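Local coordinates for chloroplast pentatricopeptide repeat protein 10 (PDB 4M59) that binds two similar intergenic RNA elements in chloroplast transcripts, next to atpH and psaJ, and shields the RNA from exonuclease decay, at residues V353-M358 / T372-G377. The protein carries 4 engineered substitutions. Residues are numbered along the deposited sequence; the frame is centred on the assembly and turned at random.
Sequences VTWNTM and TRVLEG. With PO4 (phosphate ion), chain E.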
ATOM      1  N   VAL A 353      12.886  20.271   3.080  1.00 57.05           N
ATOM      2  CA  VAL A 353      11.958  19.215   3.418  1.00 55.49           C
ATOM      3  C   VAL A 353      10.568  19.679   3.108  1.00 53.83           C
ATOM      4  O   VAL A 353       9.734  18.916   2.672  1.00 52.96           O
ATOM      5  CB  VAL A 353      12.020  18.918   4.899  1.00 58.48           C
ATOM      6  CG1 VAL A 353      11.183  17.721   5.217  1.00 57.25           C
ATOM      7  CG2 VAL A 353      13.445  18.688   5.316  1.00 60.28           C
ATOM      8  N   THR A 354      10.341  20.958   3.351  1.00 56.45           N
ATOM      9  CA  THR A 354       9.074  21.577   3.061  1.00 54.98           C
ATOM     10  C   THR A 354       8.790  21.493   1.589  1.00 55.09           C
ATOM     11  O   THR A 354       7.742  21.042   1.193  1.00 54.23           O
ATOM     12  CB  THR A 354       9.086  23.019   3.492  1.00 58.42           C
ATOM     13  OG1 THR A 354       9.238  23.077   4.908  1.00 58.14           O
ATOM     14  CG2 THR A 354       7.805  23.677   3.122  1.00 57.00           C
ATOM     15  N   TRP A 355       9.746  21.899   0.770  1.00 54.97           N
ATOM     16  CA  TRP A 355       9.561  21.872  -0.664  1.00 55.20           C
ATOM     17  C   TRP A 355       9.376  20.475  -1.210  1.00 55.27           C
ATOM     18  O   TRP A 355       8.528  20.239  -2.052  1.00 54.54           O
ATOM     19  CB  TRP A 355      10.739  22.526  -1.355  1.00 56.80           C
ATOM     20  CG  TRP A 355      10.930  23.910  -0.951  1.00 56.46           C
ATOM     21  CD1 TRP A 355      12.014  24.432  -0.364  1.00 57.60           C
ATOM     22  CD2 TRP A 355       9.995  24.967  -1.090  1.00 54.73           C
ATOM     23  NE1 TRP A 355      11.828  25.755  -0.127  1.00 56.52           N
ATOM     24  CE2 TRP A 355      10.588  26.108  -0.573  1.00 54.84           C
ATOM     25  CE3 TRP A 355       8.712  25.062  -1.608  1.00 53.08           C
ATOM     26  CZ2 TRP A 355       9.950  27.322  -0.550  1.00 52.99           C
ATOM     27  CZ3 TRP A 355       8.085  26.263  -1.585  1.00 51.45           C
ATOM     28  CH2 TRP A 355       8.697  27.376  -1.064  1.00 51.14           C
ATOM     29  N   ASN A 356      10.226  19.561  -0.754  1.00 79.42           N
ATOM     30  CA  ASN A 356      10.197  18.184  -1.224  1.00 79.11           C
ATOM     31  C   ASN A 356       8.879  17.523  -0.860  1.00 77.50           C
ATOM     32  O   ASN A 356       8.353  16.699  -1.606  1.00 76.96           O
ATOM     33  CB  ASN A 356      11.363  17.391  -0.634  1.00 98.60           C
ATOM     34  CG  ASN A 356      11.918  16.363  -1.601  1.00 98.80           C
ATOM     35  OD1 ASN A 356      11.221  15.431  -2.003  1.00 97.55           O
ATOM     36  ND2 ASN A 356      13.179  16.530  -1.980  1.00100.55           N
ATOM     37  N   THR A 357       8.351  17.894   0.301  1.00 55.85           N
ATOM     38  CA  THR A 357       7.080  17.400   0.744  1.00 54.90           C
ATOM     39  C   THR A 357       6.048  17.926  -0.222  1.00 54.48           C
ATOM     40  O   THR A 357       5.162  17.205  -0.642  1.00 54.30           O
ATOM     41  CB  THR A 357       6.795  17.874   2.162  1.00 53.86           C
ATOM     42  OG1 THR A 357       7.833  17.418   3.028  1.00 54.38           O
ATOM     43  CG2 THR A 357       5.514  17.326   2.656  1.00 53.41           C
ATOM     44  N   MET A 358       6.179  19.196  -0.590  1.00 59.16           N
ATOM     45  CA  MET A 358       5.213  19.829  -1.479  1.00 58.73           C
ATOM     46  C   MET A 358       5.212  19.236  -2.886  1.00 59.01           C
ATOM     47  O   MET A 358       4.211  19.318  -3.592  1.00 58.72           O
ATOM     48  CB  MET A 358       5.447  21.339  -1.537  1.00 63.93           C
ATOM     49  CG  MET A 358       5.358  22.025  -0.185  1.00 63.35           C
ATOM     50  SD  MET A 358       4.013  23.220  -0.083  1.00 62.14           S
ATOM     51  CE  MET A 358       2.697  22.337  -0.909  1.00 62.53           C
ATOM     52  N   THR A 372       4.006  24.325 -10.605  1.00 49.83           N
ATOM     53  CA  THR A 372       4.493  25.586 -11.095  1.00 49.57           C
ATOM     54  C   THR A 372       4.359  26.612 -10.005  1.00 48.34           C
ATOM     55  O   THR A 372       5.207  27.468  -9.846  1.00 47.99           O
ATOM     56  CB  THR A 372       3.712  26.026 -12.312  1.00 49.16           C
ATOM     57  OG1 THR A 372       3.751  24.996 -13.297  1.00 50.23           O
ATOM     58  CG2 THR A 372       4.323  27.252 -12.893  1.00 48.73           C
ATOM     59  N   ARG A 373       3.289  26.512  -9.232  1.00 62.81           N
ATOM     60  CA  ARG A 373       3.033  27.482  -8.187  1.00 61.63           C
ATOM     61  C   ARG A 373       3.959  27.290  -7.011  1.00 61.66           C
ATOM     62  O   ARG A 373       4.196  28.212  -6.255  1.00 60.67           O
ATOM     63  CB  ARG A 373       1.581  27.406  -7.739  1.00 65.10           C
ATOM     64  CG  ARG A 373       1.001  28.734  -7.370  1.00 64.05           C
ATOM     65  CD  ARG A 373       1.144  29.713  -8.512  1.00 63.59           C
ATOM     66  NE  ARG A 373       0.230  29.467  -9.622  1.00 64.34           N
ATOM     67  CZ  ARG A 373       0.527  29.700 -10.895  1.00 64.46           C
ATOM     68  NH1 ARG A 373       1.717  30.161 -11.235  1.00 64.01           N
ATOM     69  NH2 ARG A 373      -0.360  29.456 -11.836  1.00 65.10           N
ATOM     70  N   VAL A 374       4.479  26.083  -6.864  1.00 46.19           N
ATOM     71  CA  VAL A 374       5.435  25.766  -5.823  1.00 46.64           C
ATOM     72  C   VAL A 374       6.808  26.199  -6.241  1.00 47.52           C
ATOM     73  O   VAL A 374       7.532  26.832  -5.493  1.00 47.44           O
ATOM     74  CB  VAL A 374       5.493  24.267  -5.585  1.00 47.58           C
ATOM     75  CG1 VAL A 374       6.623  23.933  -4.679  1.00 48.41           C
ATOM     76  CG2 VAL A 374       4.216  23.780  -4.998  1.00 46.90           C
ATOM     77  N   LEU A 375       7.160  25.852  -7.462  1.00 52.97           N
ATOM     78  CA  LEU A 375       8.424  26.216  -8.044  1.00 54.22           C
ATOM     79  C   LEU A 375       8.576  27.722  -8.117  1.00 52.83           C
ATOM     80  O   LEU A 375       9.660  28.253  -8.003  1.00 53.51           O
ATOM     81  CB  LEU A 375       8.492  25.606  -9.425  1.00 53.21           C
ATOM     82  CG  LEU A 375       9.649  25.896 -10.356  1.00 54.72           C
ATOM     83  CD1 LEU A 375      10.942  25.683  -9.661  1.00 56.60           C
ATOM     84  CD2 LEU A 375       9.520  24.949 -11.502  1.00 55.96           C
ATOM     85  N   GLU A 376       7.456  28.400  -8.295  1.00 61.49           N
ATOM     86  CA  GLU A 376       7.415  29.847  -8.307  1.00 59.71           C
ATOM     87  C   GLU A 376       7.835  30.387  -6.959  1.00 59.01           C
ATOM     88  O   GLU A 376       8.373  31.475  -6.855  1.00 57.97           O
ATOM     89  CB  GLU A 376       6.001  30.302  -8.622  1.00 70.76           C
ATOM     90  CG  GLU A 376       5.875  31.698  -9.162  1.00 69.21           C
ATOM     91  CD  GLU A 376       4.450  32.176  -9.146  1.00 68.30           C
ATOM     92  OE1 GLU A 376       3.994  32.646  -8.086  1.00 67.39           O
ATOM     93  OE2 GLU A 376       3.780  32.072 -10.186  1.00 68.71           O
ATOM     94  N   GLY A 377       7.580  29.604  -5.921  1.00 59.86           N
ATOM     95  CA  GLY A 377       7.951  29.964  -4.572  1.00 59.41           C
ATOM     96  C   GLY A 377       9.343  29.518  -4.203  1.00 61.51           C
ATOM     97  O   GLY A 377       9.984  30.116  -3.361  1.00 61.30           O
TER
HETATM   98  P   PO4 E 801      -2.370  30.180 -15.734  1.00 82.86           P
HETATM   99  O1  PO4 E 801      -1.754  30.333 -14.364  1.00 82.86           O
HETATM  100  O2  PO4 E 801      -3.542  29.232 -15.655  1.00 82.86           O
HETATM  101  O3  PO4 E 801      -2.843  31.527 -16.226  1.00 82.86           O
HETATM  102  O4  PO4 E 801      -1.340  29.629 -16.690  1.00 82.86           O
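The helical hairpin of a pentatricopeptide repeat, here probably the ninth, is closed where Trp355 meets Val374 and Gly377, and Met358 meets Val374. The two segments run antiparallel, at 167°, with axes 10.8 Å apart, a separation filled by the indole, Val374 and Met358. With CG anti to the carbonyl carbon (chi1 -59°) and the ring turned at chi2, the benzene end of Trp355 reaches the partner helix. There CE3 lies 3.9 Å from Val374 CG1 in apolar van der Waals packing, while CH2 comes to 3.8 Å from Gly377 O; methyl and carbonyl oxygen both approach the ring obliquely. Val374 turns CG1 anti to its own nitrogen (chi1 171°), and the same methyl packs 4.2 Å from Met358 CB. Without the indole, as with an alanine here, Val374 CG1 and the Gly377 carbonyl would probably lose the ring that lies against them, and a gap would open between the helices. Arg373 NH1 forms a salt bridge with Glu376 OE2 (3.0 Å), and NH2 bonds weakly to a phosphate ion, probably from crystallisation, that Arg121 of the second subunit also binds. Trp355 and Met358 both rest on Leu340 of the preceding helix 333-346, whereas Leu375 packs against helix 387-400, placing the hairpin between its neighbours in the superhelix.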